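Local coordinates for homoserine O-acetyltransferase (Bacillus anthracis str. 'Ames Ancestor', PDB 3I1I), which probably catalyses transfer of an acetyl group from acetyl-CoA to the hydroxyl of homoserine, a step toward methionine, at residues A[17-20]-A[24-27]; A[92-97]-A[125-130]; A[107-112]-A[277-282]. One frame throughout, in Å; residues are numbered along the deposited sequence.

In the fold
All three contacts are largely buried, yet they differ in depth and kind. Interaction 2 lies deepest, its centre about 10 Å from the chain's centre, against about 16 Å for interaction 3 and 20 Å for interaction 1. Interaction 1 closes the hairpin of strands 10-18 and 24-34 at the edge of the main sheet and is the one held by hydrogen bonds across its segments; its two threonines lie on a more exposed face. Interactions 2 and 3 are mainly apolar, with no hydrogen bond across, and both touch the second subunit. Each joins the long connection between strand 87-91 and helix 129-142 to something else: its own end in interaction 2, helix 277-289 in interaction 3.

Interaction 1 (A[17-20]-A[24-27]); sequences YTFE and TIPV
Tyr-17 and Ile-25 form an antiparallel hydrogen-bonded pair: Tyr-17 N gives a nearly straight bond (173°) to Ile-25 O at 2.8 Å, and Ile-25 N returns one to Tyr-17 O at 3.1 Å. Thr-18 and Thr-24 follow as a non-hydrogen-bonded pair, their CA atoms 4.2 Å apart. On the face that carries these threonines the two hydroxyls meet, Thr-18 OG1 lying 2.6 Å from Thr-24 OG1, a hydrogen bond whose direction is open. Threonine suits the place, being beta-branched for a strand and polar for a more exposed surface. The other face is apolar. The ring of Phe-19 brings its CE2 corner to within 3.5 Å of Ile-25 CG1 and also touches Val-27 CG1, while Tyr-17 CE2 lies over one ring face, displaced from its centre. With CG anti to its nitrogen (chi1 168°), the ring of Tyr-17 leads away from the partner strand; nearer the backbone, Tyr-17 CB meets Val-27 CG2 at 3.7 Å. The hydroxyl of Tyr-17 bonds Asp-131 on helix 129-142. That helix also covers Val-27 through Met-135, while Leu-94 and Phe-127 pack on Phe-19, so helix and loop together close the hairpin's apolar face.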
loop_
_atom_site.group_PDB
_atom_site.type_symbol
_atom_site.label_atom_id
_atom_site.label_comp_id
_atom_site.label_asym_id
_atom_site.label_seq_id
_atom_site.Cartn_x
_atom_site.Cartn_y
_atom_site.Cartn_z
ATOM N N TYR A 17 -33.402 7.559 7.222
ATOM C CA TYR A 17 -32.688 6.722 8.157
ATOM C C TYR A 17 -31.639 7.565 8.929
ATOM O O TYR A 17 -30.893 8.349 8.353
ATOM C CB TYR A 17 -32.048 5.524 7.438
ATOM C CG TYR A 17 -31.079 4.804 8.332
ATOM C CD1 TYR A 17 -31.534 4.052 9.397
ATOM C CD2 TYR A 17 -29.711 4.957 8.168
ATOM C CE1 TYR A 17 -30.654 3.424 10.250
ATOM C CE2 TYR A 17 -28.814 4.345 9.025
ATOM C CZ TYR A 17 -29.285 3.576 10.065
ATOM O OH TYR A 17 -28.413 2.988 10.948
ATOM N N THR A 18 -31.588 7.402 10.243
ATOM C CA THR A 18 -30.580 8.082 11.038
ATOM C C THR A 18 -29.390 7.174 11.330
ATOM O O THR A 18 -29.511 6.137 11.984
ATOM C CB THR A 18 -31.178 8.626 12.339
ATOM O OG1 THR A 18 -32.236 9.539 11.999
ATOM C CG2 THR A 18 -30.102 9.346 13.186
ATOM N N PHE A 19 -28.240 7.581 10.825
ATOM C CA PHE A 19 -26.996 6.830 10.991
ATOM C C PHE A 19 -26.504 6.955 12.443
ATOM O O PHE A 19 -26.882 7.907 13.195
ATOM C CB PHE A 19 -25.915 7.365 10.032
ATOM C CG PHE A 19 -26.102 6.961 8.597
ATOM C CD1 PHE A 19 -25.201 6.110 7.991
ATOM C CD2 PHE A 19 -27.176 7.443 7.843
ATOM C CE1 PHE A 19 -25.355 5.738 6.645
ATOM C CE2 PHE A 19 -27.341 7.086 6.488
ATOM C CZ PHE A 19 -26.437 6.215 5.899
ATOM N N GLU A 20 -25.634 6.026 12.823
ATOM C CA GLU A 20 -25.084 5.999 14.168
ATOM C C GLU A 20 -24.378 7.315 14.533
ATOM O O GLU A 20 -24.354 7.710 15.698
ATOM C CB GLU A 20 -24.144 4.800 14.320
ATOM C CG GLU A 20 -24.903 3.444 14.383
ATOM C CD GLU A 20 -25.789 3.312 15.645
ATOM O OE1 GLU A 20 -25.381 3.839 16.715
ATOM O OE2 GLU A 20 -26.883 2.677 15.572
ATOM N N THR A 24 -29.019 12.114 9.057
ATOM C CA THR A 24 -30.284 11.541 8.601
ATOM C C THR A 24 -30.469 11.774 7.108
ATOM O O THR A 24 -30.453 12.913 6.668
ATOM C CB THR A 24 -31.502 12.072 9.429
ATOM O OG1 THR A 24 -31.322 11.721 10.816
ATOM C CG2 THR A 24 -32.821 11.466 8.941
ATOM N N ILE A 25 -30.591 10.700 6.324
ATOM C CA ILE A 25 -30.823 10.821 4.895
ATOM C C ILE A 25 -31.749 9.678 4.469
ATOM O O ILE A 25 -31.905 8.709 5.205
ATOM C CB ILE A 25 -29.473 10.785 4.075
ATOM C CG1 ILE A 25 -28.682 9.493 4.360
ATOM C CG2 ILE A 25 -28.613 11.991 4.385
ATOM C CD1 ILE A 25 -27.678 9.089 3.270
ATOM N N PRO A 26 -32.418 9.816 3.319
ATOM C CA PRO A 26 -33.088 8.659 2.714
ATOM C C PRO A 26 -32.084 7.585 2.246
ATOM O O PRO A 26 -31.021 7.905 1.699
ATOM C CB PRO A 26 -33.833 9.252 1.484
ATOM C CG PRO A 26 -33.858 10.726 1.685
ATOM C CD PRO A 26 -32.714 11.079 2.605
ATOM N N VAL A 27 -32.468 6.327 2.414
ATOM C CA VAL A 27 -31.651 5.199 1.984
ATOM C C VAL A 27 -32.516 4.150 1.281
ATOM O O VAL A 27 -33.714 4.060 1.533
ATOM C CB VAL A 27 -30.965 4.527 3.207
ATOM C CG1 VAL A 27 -30.049 5.534 3.958
ATOM C CG2 VAL A 27 -31.992 3.992 4.119
#

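Interaction 2 (A[92-97]-A[125-130]); sequences DNLCNV and PVFTFL
Cys-95 touches the ring of Phe-127 from a left-handed backbone conformation (phi 50°, psi 37°), uncommon for a residue other than glycine. Its SG lies 3.6 Å from Phe-127 CE2 in an oblique sulfur-aromatic contact, the line from SG to the ring centroid being 52° off the normal. Leu-94 instead sets its CB over one face of that ring, a CH-pi contact 4.1 Å from the centroid. The leucine then runs on past the phenylalanine in the opposite direction, bringing Leu-94 CD1 to Phe-127 CB at 3.7 Å. With CG between backbone nitrogen and carbonyl carbon, the ring of Phe-127 is directed at the loop, where Leu-94 and Cys-95 meet it. These two occupy the central positions of a type II turn from Asn-93 to Asn-96. In this alpha/beta-hydrolase fold the turn follows strand 87-91, and Phe-127 immediately precedes Thr-128, the N-cap of helix 129-142; the contact therefore closes the long excursion between strand and helix. At the cap, Thr-128 OG1 accepts a weak bond from Leu-130 N at 3.1 Å. A broad apolar ring suits this buried position, since Ala-286 of helix 277-289 and Val-132 also touch Phe-127. Thr-128 packs on Tyr-251 of the second subunit.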
loop_
_atom_site.group_PDB
_atom_site.type_symbol
_atom_site.label_atom_id
_atom_site.label_comp_id
_atom_site.label_asym_id
_atom_site.label_seq_id
_atom_site.Cartn_x
_atom_site.Cartn_y
_atom_site.Cartn_z
ATOM N N ASP A 92 -28.071 -5.941 0.028
ATOM C CA ASP A 92 -26.916 -5.156 -0.371
ATOM C C ASP A 92 -26.492 -4.189 0.764
ATOM O O ASP A 92 -27.310 -3.473 1.299
ATOM C CB ASP A 92 -27.224 -4.272 -1.589
ATOM C CG ASP A 92 -27.564 -5.046 -2.853
ATOM O OD1 ASP A 92 -26.956 -6.102 -3.136
ATOM O OD2 ASP A 92 -28.428 -4.520 -3.595
ATOM N N ASN A 93 -25.200 -4.124 1.061
ATOM C CA ASN A 93 -24.677 -3.215 2.057
ATOM C C ASN A 93 -24.667 -1.767 1.563
ATOM O O ASN A 93 -24.547 -1.504 0.347
ATOM C CB ASN A 93 -23.264 -3.643 2.432
ATOM C CG ASN A 93 -23.217 -4.986 3.066
ATOM O OD1 ASN A 93 -24.225 -5.488 3.565
ATOM N ND2 ASN A 93 -22.031 -5.592 3.085
ATOM N N LEU A 94 -24.808 -0.826 2.492
ATOM C CA LEU A 94 -24.507 0.596 2.193
ATOM C C LEU A 94 -23.112 0.784 1.487
ATOM O O LEU A 94 -22.169 0.015 1.735
ATOM C CB LEU A 94 -24.478 1.417 3.492
ATOM C CG LEU A 94 -25.748 1.900 4.202
ATOM C CD1 LEU A 94 -25.337 2.432 5.589
ATOM C CD2 LEU A 94 -26.451 2.987 3.353
ATOM N N CYS A 95 -23.015 1.799 0.637
ATOM C CA CYS A 95 -21.820 2.070 -0.144
ATOM C C CYS A 95 -21.275 0.846 -0.899
ATOM O O CYS A 95 -20.046 0.691 -1.040
ATOM C CB CYS A 95 -20.729 2.618 0.752
ATOM S SG CYS A 95 -21.239 4.095 1.626
ATOM N N ASN A 96 -22.182 -0.001 -1.403
ATOM C CA ASN A 96 -21.764 -1.187 -2.114
ATOM C C ASN A 96 -20.790 -0.748 -3.192
ATOM O O ASN A 96 -21.053 0.233 -3.891
ATOM C CB ASN A 96 -22.953 -1.919 -2.729
ATOM C CG ASN A 96 -22.565 -3.270 -3.283
ATOM O OD1 ASN A 96 -22.001 -3.362 -4.372
ATOM N ND2 ASN A 96 -22.881 -4.338 -2.546
ATOM N N VAL A 97 -19.669 -1.443 -3.317
ATOM C CA VAL A 97 -18.614 -0.987 -4.225
ATOM C C VAL A 97 -18.956 -1.233 -5.689
ATOM O O VAL A 97 -18.535 -0.467 -6.568
ATOM C CB VAL A 97 -17.226 -1.599 -3.888
ATOM C CG1 VAL A 97 -16.902 -1.338 -2.439
ATOM C CG2 VAL A 97 -17.181 -3.094 -4.218
ATOM N N PRO A 125 -22.268 10.313 4.581
ATOM C CA PRO A 125 -21.867 10.101 5.964
ATOM C C PRO A 125 -21.081 8.822 6.155
ATOM O O PRO A 125 -21.277 7.860 5.431
ATOM C CB PRO A 125 -23.193 9.980 6.715
ATOM C CG PRO A 125 -24.174 9.553 5.694
ATOM C CD PRO A 125 -23.720 10.163 4.394
ATOM N N VAL A 126 -20.212 8.829 7.150
ATOM C CA VAL A 126 -19.535 7.640 7.573
ATOM C C VAL A 126 -20.561 6.651 8.079
ATOM O O VAL A 126 -21.468 7.030 8.896
ATOM C CB VAL A 126 -18.537 7.958 8.684
ATOM C CG1 VAL A 126 -17.964 6.665 9.259
ATOM C CG2 VAL A 126 -17.436 8.924 8.133
ATOM N N PHE A 127 -20.431 5.408 7.598
ATOM C CA PHE A 127 -21.237 4.313 8.079
ATOM C C PHE A 127 -20.400 3.213 8.719
ATOM O O PHE A 127 -19.231 3.035 8.379
ATOM C CB PHE A 127 -22.095 3.729 6.937
ATOM C CG PHE A 127 -21.392 2.682 6.091
ATOM C CD1 PHE A 127 -21.595 1.343 6.335
ATOM C CD2 PHE A 127 -20.555 3.055 5.041
ATOM C CE1 PHE A 127 -20.986 0.378 5.564
ATOM C CE2 PHE A 127 -19.919 2.106 4.260
ATOM C CZ PHE A 127 -20.126 0.758 4.519
ATOM N N THR A 128 -21.054 2.462 9.609
ATOM C CA THR A 128 -20.506 1.280 10.219
ATOM C C THR A 128 -21.372 0.075 9.875
ATOM O O THR A 128 -22.458 0.200 9.306
ATOM C CB THR A 128 -20.517 1.407 11.734
ATOM O OG1 THR A 128 -21.878 1.367 12.218
ATOM C CG2 THR A 128 -19.833 2.697 12.140
ATOM N N PHE A 129 -20.900 -1.099 10.237
ATOM C CA PHE A 129 -21.666 -2.305 10.002
ATOM C C PHE A 129 -22.813 -2.430 10.951
ATOM O O PHE A 129 -23.709 -3.218 10.727
ATOM C CB PHE A 129 -20.761 -3.547 9.979
ATOM C CG PHE A 129 -19.829 -3.553 8.776
ATOM C CD1 PHE A 129 -20.355 -3.545 7.475
ATOM C CD2 PHE A 129 -18.456 -3.495 8.932
ATOM C CE1 PHE A 129 -19.528 -3.490 6.362
ATOM C CE2 PHE A 129 -17.625 -3.439 7.813
ATOM C CZ PHE A 129 -18.170 -3.425 6.523
ATOM N N LEU A 130 -22.828 -1.609 11.997
ATOM C CA LEU A 130 -24.019 -1.504 12.826
ATOM C C LEU A 130 -25.137 -0.766 12.059
ATOM O O LEU A 130 -26.315 -1.177 12.134
ATOM C CB LEU A 130 -23.713 -0.870 14.152
ATOM C CG LEU A 130 -24.897 -0.595 15.077
ATOM C CD1 LEU A 130 -25.795 -1.815 15.227
ATOM C CD2 LEU A 130 -24.335 -0.083 16.447
#

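Interaction 3 (A[107-112]-A[277-282]); sequences TGPKSI and ANSWMY. With ACT (acetate ion), chain D.
Pro-109 presses its ring against one side of helix 277-289, touching three residues with successive carbons. Pro-109 CB lies 3.7 Å from Asn-278 CB, Pro-109 CG meets Tyr-282 CD1 at the same distance, and Pro-109 CD sits 3.7 Å from Ser-279 OG. Asn-278 and Tyr-282 are about one helical turn apart, so the proline rests among three side chains on one flank of the helix, where its compact methylenes suit the apolar surface. The approach to the tyrosine ring is oblique. What presents the proline is a type I turn from Gly-108 to Ser-111, in which Ser-111 N bonds Gly-108 O at 2.8 Å; proline suits the second position, its ring restricting phi to near the -63° found here. Ser-111 tightens this turn, its OG accepting from Gly-108 N at 3.0 Å. Within the alpha/beta-hydrolase fold, the contact joins the long loop after strand 87-91 to a helix far along the sequence. Polar ends on the helix side are tied elsewhere: Asn-278 OD1 accepts from Trp-206 NE1 while its ND2 bonds Gly-209 O, Ser-279 OG pairs with Asp-276, and the hydroxyl of Tyr-282 reaches Phe-124 O. These bonds fix the side chains whose apolar parts receive the proline. Farther out, an acetate, probably from the crystallisation liquor, lies near Thr-107 OG1, and Val-254 of the second subunit packs on Tyr-282.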
loop_
_atom_site.group_PDB
_atom_site.type_symbol
_atom_site.label_atom_id
_atom_site.label_comp_id
_atom_site.label_asym_id
_atom_site.label_seq_id
_atom_site.Cartn_x
_atom_site.Cartn_y
_atom_site.Cartn_z
ATOM N N THR A 107 -27.220 2.781 -1.186
ATOM C CA THR A 107 -27.037 4.212 -0.988
ATOM C C THR A 107 -25.599 4.490 -0.594
ATOM O O THR A 107 -25.064 3.837 0.278
ATOM C CB THR A 107 -27.985 4.766 0.090
ATOM O OG1 THR A 107 -29.317 4.375 -0.243
ATOM C CG2 THR A 107 -27.894 6.296 0.163
ATOM N N GLY A 108 -24.985 5.453 -1.271
ATOM C CA GLY A 108 -23.567 5.743 -1.127
ATOM C C GLY A 108 -23.147 7.029 -1.834
ATOM O O GLY A 108 -24.001 7.844 -2.235
ATOM N N PRO A 109 -21.827 7.231 -1.985
ATOM C CA PRO A 109 -21.314 8.458 -2.539
ATOM C C PRO A 109 -21.722 8.722 -3.980
ATOM O O PRO A 109 -21.693 9.877 -4.404
ATOM C CB PRO A 109 -19.785 8.302 -2.440
ATOM C CG PRO A 109 -19.537 7.131 -1.596
ATOM C CD PRO A 109 -20.757 6.305 -1.582
ATOM N N LYS A 110 -22.078 7.684 -4.731
ATOM C CA LYS A 110 -22.626 7.904 -6.061
ATOM C C LYS A 110 -24.083 8.314 -6.067
ATOM O O LYS A 110 -24.582 8.762 -7.114
ATOM C CB LYS A 110 -22.482 6.669 -6.949
ATOM C CG LYS A 110 -21.133 6.519 -7.647
ATOM C CD LYS A 110 -20.787 7.725 -8.576
ATOM C CE LYS A 110 -19.249 7.941 -8.723
ATOM N NZ LYS A 110 -18.792 9.384 -8.958
ATOM N N SER A 111 -24.786 8.146 -4.953
ATOM C CA SER A 111 -26.212 8.440 -4.916
ATOM C C SER A 111 -26.437 9.950 -5.000
ATOM O O SER A 111 -25.574 10.746 -4.589
ATOM C CB SER A 111 -26.858 7.846 -3.650
ATOM O OG SER A 111 -26.679 6.430 -3.602
ATOM N N ILE A 112 -27.589 10.347 -5.551
ATOM C CA ILE A 112 -27.941 11.761 -5.646
ATOM C C ILE A 112 -28.456 12.239 -4.295
ATOM O O ILE A 112 -29.337 11.635 -3.716
ATOM C CB ILE A 112 -29.059 12.021 -6.692
ATOM C CG1 ILE A 112 -28.678 11.448 -8.070
ATOM C CG2 ILE A 112 -29.396 13.514 -6.757
ATOM C CD1 ILE A 112 -27.406 12.021 -8.694
ATOM N N ALA A 277 -14.550 4.128 -6.582
ATOM C CA ALA A 277 -13.443 4.438 -5.666
ATOM C C ALA A 277 -13.936 4.999 -4.335
ATOM O O ALA A 277 -13.534 4.499 -3.282
ATOM C CB ALA A 277 -12.422 5.409 -6.326
ATOM N N ASN A 278 -14.771 6.035 -4.376
ATOM C CA ASN A 278 -15.313 6.623 -3.145
ATOM C C ASN A 278 -16.040 5.558 -2.302
ATOM O O ASN A 278 -15.897 5.527 -1.065
ATOM C CB ASN A 278 -16.263 7.786 -3.452
ATOM C CG ASN A 278 -15.538 9.022 -4.005
ATOM O OD1 ASN A 278 -14.324 9.175 -3.866
ATOM N ND2 ASN A 278 -16.288 9.917 -4.598
ATOM N N SER A 279 -16.784 4.684 -2.987
ATOM C CA SER A 279 -17.496 3.628 -2.341
ATOM C C SER A 279 -16.502 2.698 -1.619
ATOM O O SER A 279 -16.715 2.275 -0.462
ATOM C CB SER A 279 -18.325 2.837 -3.354
ATOM O OG SER A 279 -19.457 3.584 -3.763
ATOM N N TRP A 280 -15.424 2.388 -2.323
ATOM C CA TRP A 280 -14.376 1.560 -1.769
ATOM C C TRP A 280 -13.823 2.204 -0.502
ATOM O O TRP A 280 -13.666 1.528 0.482
ATOM C CB TRP A 280 -13.251 1.357 -2.797
ATOM C CG TRP A 280 -12.257 0.349 -2.343
ATOM C CD1 TRP A 280 -11.277 0.507 -1.384
ATOM C CD2 TRP A 280 -12.171 -0.985 -2.795
ATOM N NE1 TRP A 280 -10.585 -0.668 -1.227
ATOM C CE2 TRP A 280 -11.111 -1.601 -2.085
ATOM C CE3 TRP A 280 -12.876 -1.725 -3.749
ATOM C CZ2 TRP A 280 -10.749 -2.925 -2.290
ATOM C CZ3 TRP A 280 -12.529 -3.059 -3.948
ATOM C CH2 TRP A 280 -11.457 -3.640 -3.231
HETATM N N MSE A 281 -13.559 3.505 -0.530
HETATM C CA MSE A 281 -13.044 4.186 0.656
HETATM C C MSE A 281 -14.008 4.048 1.851
HETATM O O MSE A 281 -13.553 3.736 2.959
HETATM C CB MSE A 281 -12.819 5.696 0.444
HETATM C CG MSE A 281 -11.790 6.121 -0.573
HETATM SE SE MSE A 281 -11.644 8.120 -0.515
HETATM C CE MSE A 281 -12.294 8.456 1.207
ATOM N N TYR A 282 -15.297 4.347 1.643
ATOM C CA TYR A 282 -16.279 4.329 2.752
ATOM C C TYR A 282 -16.396 2.944 3.369
ATOM O O TYR A 282 -16.454 2.811 4.606
ATOM C CB TYR A 282 -17.653 4.804 2.310
ATOM C CG TYR A 282 -17.806 6.291 2.385
ATOM C CD1 TYR A 282 -17.378 7.095 1.356
ATOM C CD2 TYR A 282 -18.370 6.912 3.499
ATOM C CE1 TYR A 282 -17.497 8.467 1.423
ATOM C CE2 TYR A 282 -18.501 8.295 3.556
ATOM C CZ TYR A 282 -18.055 9.054 2.511
ATOM O OH TYR A 282 -18.146 10.417 2.509
HETATM C C ACT D . -31.331 7.216 -2.424
HETATM O O ACT D . -30.982 8.425 -2.304
HETATM O OXT ACT D . -30.413 6.429 -2.785
HETATM C CH3 ACT D . -32.740 6.736 -2.156
#